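Amidohydrolase (Staphylococcus aureus, PDB 3NUR) is a putative metal-dependent amidohydrolase of the TIM-barrel type, probably cleaving a carbon-nitrogen bond of a substrate not yet identified. Local coordinates at residues 32-40 with 94-102; 303-313 with 338-347. All blocks are in the same frame, centred on the assembly; numbering follows the deposited sequence. Where two conformers were deposited one is given.

Both contacts lie within one TIM-barrel chain and follow one another in sequence without nesting or crossing. Strand 24-31 leads directly into 32-40, and contact 1 closes when 94-102, the loop leaving the neighbouring parallel strand 87-94, packs against it; the calcium ligands E28 and H30 lie on the strand just before. The chain then runs on through strands 129-131 to 286-288 before contact 2 opens at 303-313, the end of helix 296-306 and the turn after it, and closes on the C-terminal helix 336-351. That helix also touches strand 24-31, so contact 2 brings the chain end back to the first strand. The centres of the two contacts are 31 Å apart, on opposite sides of the chain's centre.

Contact 1 of 2, residues 32-40 with 94-102; sequences VIEDIQKET and YGNGSPSNL
The phenol oxygen of Y94 is gripped from two directions: it accepts a nearly straight bond from the backbone N of I33 (3.0 Å to Y94 OH, 176° at the hydrogen) and donates to Q37 OE1 at 2.7 Å. OE1 lies at the ring edge, in plane, whereas the hydroxyl sits 41° out of the plane of the Q37 carbonyl. A bend at chi2 (-62°) turns the Q37 amide toward 94-97, where its NE2 donates to N96 O at 3.0 Å. The ring is sandwiched: V32 CA makes a CH-pi contact on one face, 4.0 Å from the centroid, and P99 CD lies over the centre of the opposite face. Three residues beyond Q37, T40 OG1 donates to G97 O in the carbonyl plane, on a lone pair, at 3.0 Å; its CG2 rests against L102 CD1. G97 belongs to the type II turn G95-S98, so Q37 and T40 hold that turn through two successive carbonyls, N96 O and G97 O. The N96 side chain is about 7 Å from the calcium ion. Helix 104-124 lies under I33, I36, P99 and L102, so it backs both the short helix after strand 24-31 and the loop after strand 87-94.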
loop_
_atom_site.group_PDB
_atom_site.type_symbol
_atom_site.label_atom_id
_atom_site.label_comp_id
_atom_site.label_asym_id
_atom_site.label_seq_id
_atom_site.Cartn_x
_atom_site.Cartn_y
_atom_site.Cartn_z
ATOM N N VAL A 32 6.508 8.256 10.811
ATOM C CA VAL A 32 6.697 7.464 12.030
ATOM C C VAL A 32 6.575 8.459 13.173
ATOM O O VAL A 32 6.674 9.677 12.940
ATOM C CB VAL A 32 8.009 6.627 12.107
ATOM C CG1 VAL A 32 8.142 5.666 10.924
ATOM C CG2 VAL A 32 9.256 7.512 12.245
ATOM N N ILE A 33 6.343 7.935 14.391
ATOM C CA ILE A 33 6.270 8.750 15.601
ATOM C C ILE A 33 7.404 8.285 16.517
ATOM O O ILE A 33 7.465 7.110 16.888
ATOM C CB ILE A 33 4.869 8.714 16.264
ATOM C CG1 ILE A 33 3.831 9.385 15.344
ATOM C CG2 ILE A 33 4.895 9.404 17.648
ATOM C CD1 ILE A 33 2.479 8.826 15.457
ATOM N N GLU A 34 8.335 9.207 16.830
ATOM C CA GLU A 34 9.525 8.911 17.649
ATOM C C GLU A 34 9.228 8.109 18.921
ATOM O O GLU A 34 9.866 7.080 19.143
ATOM C CB GLU A 34 10.288 10.199 17.974
ATOM C CG GLU A 34 11.691 9.951 18.499
ATOM C CD GLU A 34 12.405 11.226 18.906
ATOM O OE1 GLU A 34 12.972 11.898 18.016
ATOM O OE2 GLU A 34 12.371 11.566 20.111
ATOM N N ASP A 35 8.229 8.550 19.711
ATOM C CA ASP A 35 7.834 7.874 20.951
ATOM C C ASP A 35 7.324 6.454 20.723
ATOM O O ASP A 35 7.573 5.580 21.558
ATOM C CB ASP A 35 6.834 8.723 21.744
ATOM C CG ASP A 35 7.437 9.944 22.443
ATOM O OD1 ASP A 35 8.681 10.128 22.369
ATOM O OD2 ASP A 35 6.665 10.713 23.069
ATOM N N ILE A 36 6.667 6.206 19.562
ATOM C CA ILE A 36 6.170 4.874 19.197
ATOM C C ILE A 36 7.356 4.042 18.747
ATOM O O ILE A 36 7.422 2.856 19.083
ATOM C CB ILE A 36 5.008 4.932 18.156
ATOM C CG1 ILE A 36 3.792 5.638 18.773
ATOM C CG2 ILE A 36 4.626 3.518 17.620
ATOM C CD1 ILE A 36 2.652 5.857 17.876
ATOM N N GLN A 37 8.327 4.671 18.039
ATOM C CA GLN A 37 9.540 3.964 17.593
ATOM C C GLN A 37 10.369 3.426 18.764
ATOM O O GLN A 37 10.950 2.353 18.638
ATOM C CB GLN A 37 10.423 4.821 16.673
ATOM C CG GLN A 37 9.760 5.252 15.355
ATOM C CD GLN A 37 9.365 4.109 14.460
ATOM O OE1 GLN A 37 8.275 3.534 14.594
ATOM N NE2 GLN A 37 10.210 3.798 13.484
ATOM N N LYS A 38 10.424 4.166 19.889
ATOM C CA LYS A 38 11.156 3.742 21.098
ATOM C C LYS A 38 10.536 2.448 21.660
ATOM O O LYS A 38 11.260 1.598 22.172
ATOM C CB LYS A 38 11.113 4.839 22.178
ATOM C CG LYS A 38 11.775 6.161 21.816
ATOM C CD LYS A 38 11.496 7.205 22.915
ATOM C CE LYS A 38 11.828 8.628 22.521
ATOM N NZ LYS A 38 13.292 8.861 22.439
ATOM N N GLU A 39 9.201 2.299 21.532
ATOM C CA GLU A 39 8.432 1.140 22.011
ATOM C C GLU A 39 8.468 -0.062 21.066
ATOM O O GLU A 39 8.563 -1.193 21.544
ATOM C CB GLU A 39 6.975 1.525 22.342
ATOM C CG GLU A 39 6.814 2.617 23.392
ATOM C CD GLU A 39 7.427 2.371 24.764
ATOM O OE1 GLU A 39 7.493 1.198 25.201
ATOM O OE2 GLU A 39 7.813 3.368 25.417
ATOM N N THR A 40 8.368 0.165 19.740
ATOM C CA THR A 40 8.404 -0.917 18.747
ATOM C C THR A 40 9.854 -1.391 18.542
ATOM O O THR A 40 10.330 -1.540 17.416
ATOM C CB THR A 40 7.647 -0.551 17.439
ATOM O OG1 THR A 40 8.376 0.435 16.693
ATOM C CG2 THR A 40 6.225 -0.090 17.686
ATOM N N TYR A 94 1.807 4.647 8.280
ATOM C CA TYR A 94 2.970 4.391 9.129
ATOM C C TYR A 94 4.087 3.699 8.338
ATOM O O TYR A 94 3.807 2.809 7.533
ATOM C CB TYR A 94 2.596 3.581 10.383
ATOM C CG TYR A 94 3.478 3.924 11.562
ATOM C CD1 TYR A 94 3.058 4.829 12.534
ATOM C CD2 TYR A 94 4.749 3.361 11.695
ATOM C CE1 TYR A 94 3.893 5.190 13.598
ATOM C CE2 TYR A 94 5.580 3.692 12.764
ATOM C CZ TYR A 94 5.152 4.618 13.706
ATOM O OH TYR A 94 5.970 4.941 14.759
ATOM N N GLY A 95 5.318 4.149 8.544
ATOM C CA GLY A 95 6.507 3.639 7.870
ATOM C C GLY A 95 7.201 2.507 8.603
ATOM O O GLY A 95 6.546 1.618 9.155
ATOM N N ASN A 96 8.537 2.510 8.568
ATOM C CA ASN A 96 9.357 1.441 9.167
ATOM C C ASN A 96 9.056 1.223 10.637
ATOM O O ASN A 96 8.883 2.189 11.371
ATOM C CB ASN A 96 10.836 1.743 8.983
ATOM C CG ASN A 96 11.265 1.866 7.548
ATOM O OD1 ASN A 96 10.603 1.376 6.618
ATOM N ND2 ASN A 96 12.391 2.531 7.340
ATOM N N GLY A 97 8.964 -0.040 11.040
ATOM C CA GLY A 97 8.687 -0.404 12.428
ATOM C C GLY A 97 7.260 -0.163 12.865
ATOM O O GLY A 97 7.012 0.130 14.033
ATOM N N SER A 98 6.299 -0.263 11.929
ATOM C CA SER A 98 4.881 -0.050 12.246
ATOM C C SER A 98 4.428 -0.915 13.445
ATOM O O SER A 98 4.788 -2.096 13.502
ATOM C CB SER A 98 4.018 -0.384 11.034
ATOM O OG SER A 98 2.641 -0.180 11.302
ATOM N N PRO A 99 3.615 -0.360 14.371
ATOM C CA PRO A 99 3.103 -1.176 15.495
ATOM C C PRO A 99 2.116 -2.265 15.060
ATOM O O PRO A 99 1.725 -3.080 15.889
ATOM C CB PRO A 99 2.436 -0.149 16.415
ATOM C CG PRO A 99 2.056 0.985 15.519
ATOM C CD PRO A 99 3.103 1.025 14.431
ATOM N N SER A 100 1.725 -2.301 13.761
ATOM C CA SER A 100 0.836 -3.344 13.242
ATOM C C SER A 100 1.488 -4.740 13.353
ATOM O O SER A 100 0.777 -5.741 13.361
ATOM C CB SER A 100 0.499 -3.068 11.781
ATOM O OG SER A 100 1.671 -3.135 10.983
ATOM N N ASN A 101 2.833 -4.812 13.415
ATOM C CA ASN A 101 3.516 -6.112 13.494
ATOM C C ASN A 101 3.624 -6.671 14.926
ATOM O O ASN A 101 4.046 -7.809 15.105
ATOM C CB ASN A 101 4.866 -6.077 12.765
ATOM C CG ASN A 101 4.691 -6.069 11.268
ATOM O OD1 ASN A 101 4.328 -7.084 10.662
ATOM N ND2 ASN A 101 4.792 -4.891 10.657
ATOM N N LEU A 102 3.217 -5.879 15.936
ATOM C CA LEU A 102 3.213 -6.298 17.340
ATOM C C LEU A 102 1.974 -7.156 17.633
ATOM O O LEU A 102 1.109 -7.302 16.780
ATOM C CB LEU A 102 3.216 -5.065 18.257
ATOM C CG LEU A 102 4.460 -4.174 18.204
ATOM C CD1 LEU A 102 4.277 -2.988 19.084
ATOM C CD2 LEU A 102 5.727 -4.939 18.578
#

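Contact 2 of 2, residues 303-313 with 338-347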
loop_
_atom_site.group_PDB
_atom_site.type_symbol
_atom_site.label_atom_id
_atom_site.label_comp_id
_atom_site.label_asym_id
_atom_site.label_seq_id
_atom_site.Cartn_x
_atom_site.Cartn_y
_atom_site.Cartn_z
ATOM N N LYS A 303 0.241 -0.333 -17.796
ATOM C CA LYS A 303 -0.819 0.282 -18.612
ATOM C C LYS A 303 -1.487 -0.753 -19.542
ATOM O O LYS A 303 -2.708 -0.734 -19.691
ATOM C CB LYS A 303 -0.252 1.458 -19.430
ATOM C CG LYS A 303 -1.313 2.306 -20.131
ATOM C CD LYS A 303 -0.669 3.229 -21.157
ATOM C CE LYS A 303 -1.676 3.954 -22.021
ATOM N NZ LYS A 303 -1.013 4.795 -23.058
ATOM N N LYS A 304 -0.704 -1.648 -20.177
ATOM C CA LYS A 304 -1.281 -2.647 -21.093
ATOM C C LYS A 304 -2.082 -3.723 -20.356
ATOM O O LYS A 304 -3.064 -4.229 -20.890
ATOM C CB LYS A 304 -0.160 -3.344 -21.909
ATOM C CG LYS A 304 0.563 -2.445 -22.888
ATOM C CD LYS A 304 1.970 -2.990 -23.192
ATOM C CE LYS A 304 2.778 -2.015 -24.016
ATOM N NZ LYS A 304 4.230 -2.333 -23.991
ATOM N N GLU A 305 -1.649 -4.081 -19.137
ATOM C CA GLU A 305 -2.250 -5.147 -18.334
ATOM C C GLU A 305 -3.506 -4.752 -17.575
ATOM O O GLU A 305 -4.492 -5.487 -17.635
ATOM C CB GLU A 305 -1.218 -5.746 -17.357
ATOM C CG GLU A 305 -0.106 -6.531 -18.040
ATOM C CD GLU A 305 -0.559 -7.710 -18.877
ATOM O OE1 GLU A 305 -1.630 -8.289 -18.579
ATOM O OE2 GLU A 305 0.167 -8.060 -19.836
ATOM N N VAL A 306 -3.472 -3.620 -16.846
ATOM C CA VAL A 306 -4.626 -3.176 -16.044
ATOM C C VAL A 306 -5.326 -1.941 -16.582
ATOM O O VAL A 306 -6.461 -1.670 -16.195
ATOM C CB VAL A 306 -4.326 -3.047 -14.519
ATOM C CG1 VAL A 306 -3.846 -4.372 -13.938
ATOM C CG2 VAL A 306 -3.332 -1.927 -14.223
ATOM N N GLY A 307 -4.620 -1.151 -17.380
ATOM C CA GLY A 307 -5.192 0.064 -17.941
ATOM C C GLY A 307 -4.963 1.287 -17.085
ATOM O O GLY A 307 -4.679 1.187 -15.882
ATOM N N ILE A 308 -5.091 2.452 -17.721
ATOM C CA ILE A 308 -4.880 3.749 -17.086
ATOM C C ILE A 308 -5.793 4.029 -15.890
ATOM O O ILE A 308 -5.353 4.692 -14.965
ATOM C CB ILE A 308 -4.960 4.887 -18.151
ATOM C CG1 ILE A 308 -4.158 6.104 -17.727
ATOM C CG2 ILE A 308 -6.394 5.245 -18.549
ATOM C CD1 ILE A 308 -2.659 5.964 -18.207
ATOM N N ASP A 309 -7.040 3.511 -15.900
ATOM C CA ASP A 309 -8.002 3.791 -14.833
ATOM C C ASP A 309 -7.601 3.187 -13.490
ATOM O O ASP A 309 -8.210 3.517 -12.478
ATOM C CB ASP A 309 -9.404 3.279 -15.225
ATOM C CG ASP A 309 -10.072 4.028 -16.371
ATOM O OD1 ASP A 309 -10.017 5.277 -16.378
ATOM O OD2 ASP A 309 -10.732 3.367 -17.205
ATOM N N ARG A 310 -6.632 2.265 -13.500
ATOM C CA ARG A 310 -6.232 1.521 -12.302
ATOM C C ARG A 310 -4.873 1.940 -11.766
ATOM O O ARG A 310 -4.365 1.316 -10.829
ATOM C CB ARG A 310 -6.274 -0.011 -12.595
ATOM C CG ARG A 310 -7.615 -0.537 -13.158
ATOM C CD ARG A 310 -8.862 -0.148 -12.363
ATOM N NE ARG A 310 -8.839 -0.735 -11.023
ATOM C CZ ARG A 310 -9.899 -0.799 -10.219
ATOM N NH1 ARG A 310 -11.069 -0.307 -10.612
ATOM N NH2 ARG A 310 -9.796 -1.359 -9.019
ATOM N N ILE A 311 -4.292 3.011 -12.319
ATOM C CA ILE A 311 -2.974 3.468 -11.876
ATOM C C ILE A 311 -3.081 4.708 -10.995
ATOM O O ILE A 311 -3.714 5.698 -11.373
ATOM C CB ILE A 311 -2.006 3.676 -13.084
ATOM C CG1 ILE A 311 -1.873 2.374 -13.931
ATOM C CG2 ILE A 311 -0.631 4.192 -12.632
ATOM C CD1 ILE A 311 -1.223 2.603 -15.302
ATOM N N LEU A 312 -2.442 4.646 -9.828
ATOM C CA LEU A 312 -2.381 5.763 -8.883
ATOM C C LEU A 312 -0.937 6.213 -8.752
ATOM O O LEU A 312 -0.046 5.441 -9.063
ATOM C CB LEU A 312 -2.927 5.353 -7.496
ATOM C CG LEU A 312 -4.363 4.853 -7.438
ATOM C CD1 LEU A 312 -4.697 4.326 -6.033
ATOM C CD2 LEU A 312 -5.350 5.934 -7.873
ATOM N N TYR A 313 -0.699 7.466 -8.344
ATOM C CA TYR A 313 0.657 7.986 -8.212
ATOM C C TYR A 313 1.162 7.839 -6.776
ATOM O O TYR A 313 0.359 7.762 -5.849
ATOM C CB TYR A 313 0.710 9.439 -8.718
ATOM C CG TYR A 313 2.016 9.853 -9.363
ATOM C CD1 TYR A 313 2.776 8.946 -10.099
ATOM C CD2 TYR A 313 2.470 11.170 -9.280
ATOM C CE1 TYR A 313 3.955 9.336 -10.739
ATOM C CE2 TYR A 313 3.647 11.573 -9.916
ATOM C CZ TYR A 313 4.391 10.650 -10.635
ATOM O OH TYR A 313 5.561 11.044 -11.244
ATOM N N GLU A 338 -5.097 10.988 -19.710
ATOM C CA GLU A 338 -4.366 9.930 -19.010
ATOM C C GLU A 338 -3.519 10.490 -17.877
ATOM O O GLU A 338 -3.519 9.902 -16.795
ATOM C CB GLU A 338 -3.486 9.144 -19.978
ATOM C CG GLU A 338 -4.270 8.207 -20.879
ATOM C CD GLU A 338 -3.500 7.674 -22.070
ATOM O OE1 GLU A 338 -2.513 8.322 -22.491
ATOM O OE2 GLU A 338 -3.918 6.629 -22.617
ATOM N N LYS A 339 -2.795 11.616 -18.117
ATOM C CA LYS A 339 -1.968 12.263 -17.097
ATOM C C LYS A 339 -2.852 12.696 -15.937
ATOM O O LYS A 339 -2.489 12.462 -14.783
ATOM C CB LYS A 339 -1.285 13.515 -17.662
ATOM C CG LYS A 339 -0.179 13.259 -18.651
ATOM C CD LYS A 339 0.492 14.586 -18.954
ATOM C CE LYS A 339 1.173 14.564 -20.281
ATOM N NZ LYS A 339 1.950 15.804 -20.510
ATOM N N GLU A 340 -4.009 13.319 -16.241
ATOM C CA GLU A 340 -4.969 13.773 -15.203
ATOM C C GLU A 340 -5.460 12.610 -14.327
ATOM O O GLU A 340 -5.513 12.747 -13.095
ATOM C CB GLU A 340 -6.164 14.508 -15.831
ATOM C CG GLU A 340 -5.837 15.888 -16.377
ATOM C CD GLU A 340 -6.997 16.580 -17.078
ATOM O OE1 GLU A 340 -8.145 16.474 -16.584
ATOM O OE2 GLU A 340 -6.756 17.248 -18.111
ATOM N N LYS A 341 -5.765 11.466 -14.961
ATOM C CA LYS A 341 -6.237 10.258 -14.275
ATOM C C LYS A 341 -5.207 9.742 -13.262
ATOM O O LYS A 341 -5.535 9.545 -12.081
ATOM C CB LYS A 341 -6.621 9.157 -15.288
ATOM C CG LYS A 341 -7.934 9.434 -16.012
ATOM C CD LYS A 341 -8.311 8.302 -16.958
ATOM C CE LYS A 341 -9.752 8.429 -17.387
ATOM N NZ LYS A 341 -10.151 7.313 -18.281
ATOM N N ILE A 342 -3.972 9.548 -13.722
ATOM C CA ILE A 342 -2.893 9.053 -12.859
ATOM C C ILE A 342 -2.540 10.067 -11.779
ATOM O O ILE A 342 -2.360 9.671 -10.625
ATOM C CB ILE A 342 -1.628 8.678 -13.688
ATOM C CG1 ILE A 342 -1.933 7.566 -14.698
ATOM C CG2 ILE A 342 -0.441 8.286 -12.754
ATOM C CD1 ILE A 342 -0.778 7.491 -15.793
ATOM N N SER A 343 -2.431 11.358 -12.149
ATOM C CA SER A 343 -2.040 12.393 -11.200
ATOM C C SER A 343 -3.061 12.595 -10.079
ATOM O O SER A 343 -2.672 12.631 -8.900
ATOM C CB SER A 343 -1.770 13.710 -11.925
ATOM O OG SER A 343 -1.034 14.618 -11.123
ATOM N N TYR A 344 -4.348 12.749 -10.435
ATOM C CA TYR A 344 -5.362 13.094 -9.433
ATOM C C TYR A 344 -6.730 12.428 -9.543
ATOM O O TYR A 344 -7.319 12.120 -8.501
ATOM C CB TYR A 344 -5.553 14.635 -9.564
ATOM C CG TYR A 344 -6.248 15.350 -8.425
ATOM C CD1 TYR A 344 -5.516 16.064 -7.476
ATOM C CD2 TYR A 344 -7.638 15.430 -8.368
ATOM C CE1 TYR A 344 -6.151 16.754 -6.439
ATOM C CE2 TYR A 344 -8.283 16.103 -7.326
ATOM C CZ TYR A 344 -7.534 16.763 -6.363
ATOM O OH TYR A 344 -8.154 17.424 -5.329
ATOM N N THR A 345 -7.295 12.317 -10.756
ATOM C CA THR A 345 -8.688 11.872 -10.888
ATOM C C THR A 345 -8.993 10.458 -10.464
ATOM O O THR A 345 -10.028 10.252 -9.833
ATOM C CB THR A 345 -9.377 12.303 -12.196
ATOM O OG1 THR A 345 -8.978 11.451 -13.257
ATOM C CG2 THR A 345 -9.187 13.783 -12.540
ATOM N N ASN A 346 -8.128 9.470 -10.802
ATOM C CA ASN A 346 -8.403 8.096 -10.339
ATOM C C ASN A 346 -8.474 8.081 -8.794
ATOM O O ASN A 346 -9.394 7.495 -8.234
ATOM C CB ASN A 346 -7.324 7.113 -10.798
ATOM C CG ASN A 346 -7.280 6.832 -12.274
ATOM O OD1 ASN A 346 -8.261 7.020 -13.015
ATOM N ND2 ASN A 346 -6.126 6.327 -12.722
ATOM N N GLY A 347 -7.510 8.745 -8.153
ATOM C CA GLY A 347 -7.382 8.803 -6.700
ATOM C C GLY A 347 -8.472 9.593 -6.009
ATOM O O GLY A 347 -8.981 9.156 -4.975
HETATM O O HOH W 1 -1.293 7.228 -24.540
HETATM O O HOH W 2 -2.689 9.623 -7.950
#
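N346 spends its amide nitrogen on two backbone carbonyls, one in the 3-10 turn 308-310 and one just after it: ND2 donates to I311 O at 2.8 Å, in the plane of the amide, and to I308 O at 2.9 Å, on a lone pair of that carbonyl. With CG anti to the carbonyl carbon (chi1 -69°), the amide is directed into the turn and both its N-H groups are used. L312 CD2 packs on N346 CB and, 3.6 Å away, on G347 N. One wider, pi-type turn back (341-345), the extended K341 chain runs past I308 CG2 and places NZ in a salt bridge with D309 OD1 at 2.8 Å, on the syn side of the carboxylate.

Here the C-terminal helix 336-351 closes against the end of helix 296-306 and the 3-10 turn and extended run that follow; the run 311-313 bonds to both I288 and F27, consistent with its filling the last position of the TIM barrel. I308 carries CG1 anti to its own N (chi1 -154°), and a turn at chi2 (88°) presses CD1 onto I342 CD1 at a tight 3.4 Å, crossing that side chain at about a right angle. I311 instead lies alongside I342, pointing the same way, CG2 to CG2. F299, from helix 296-306, touches all three isoleucines. Nearer the start of helix 336-351, extended K303 meets E338 crosswise in a weak salt bridge, NZ to OE2 3.5 Å, which a water reinforces by linking NZ to OE1; T335 N also binds OE1. A second water joins Y313 N to I342 O.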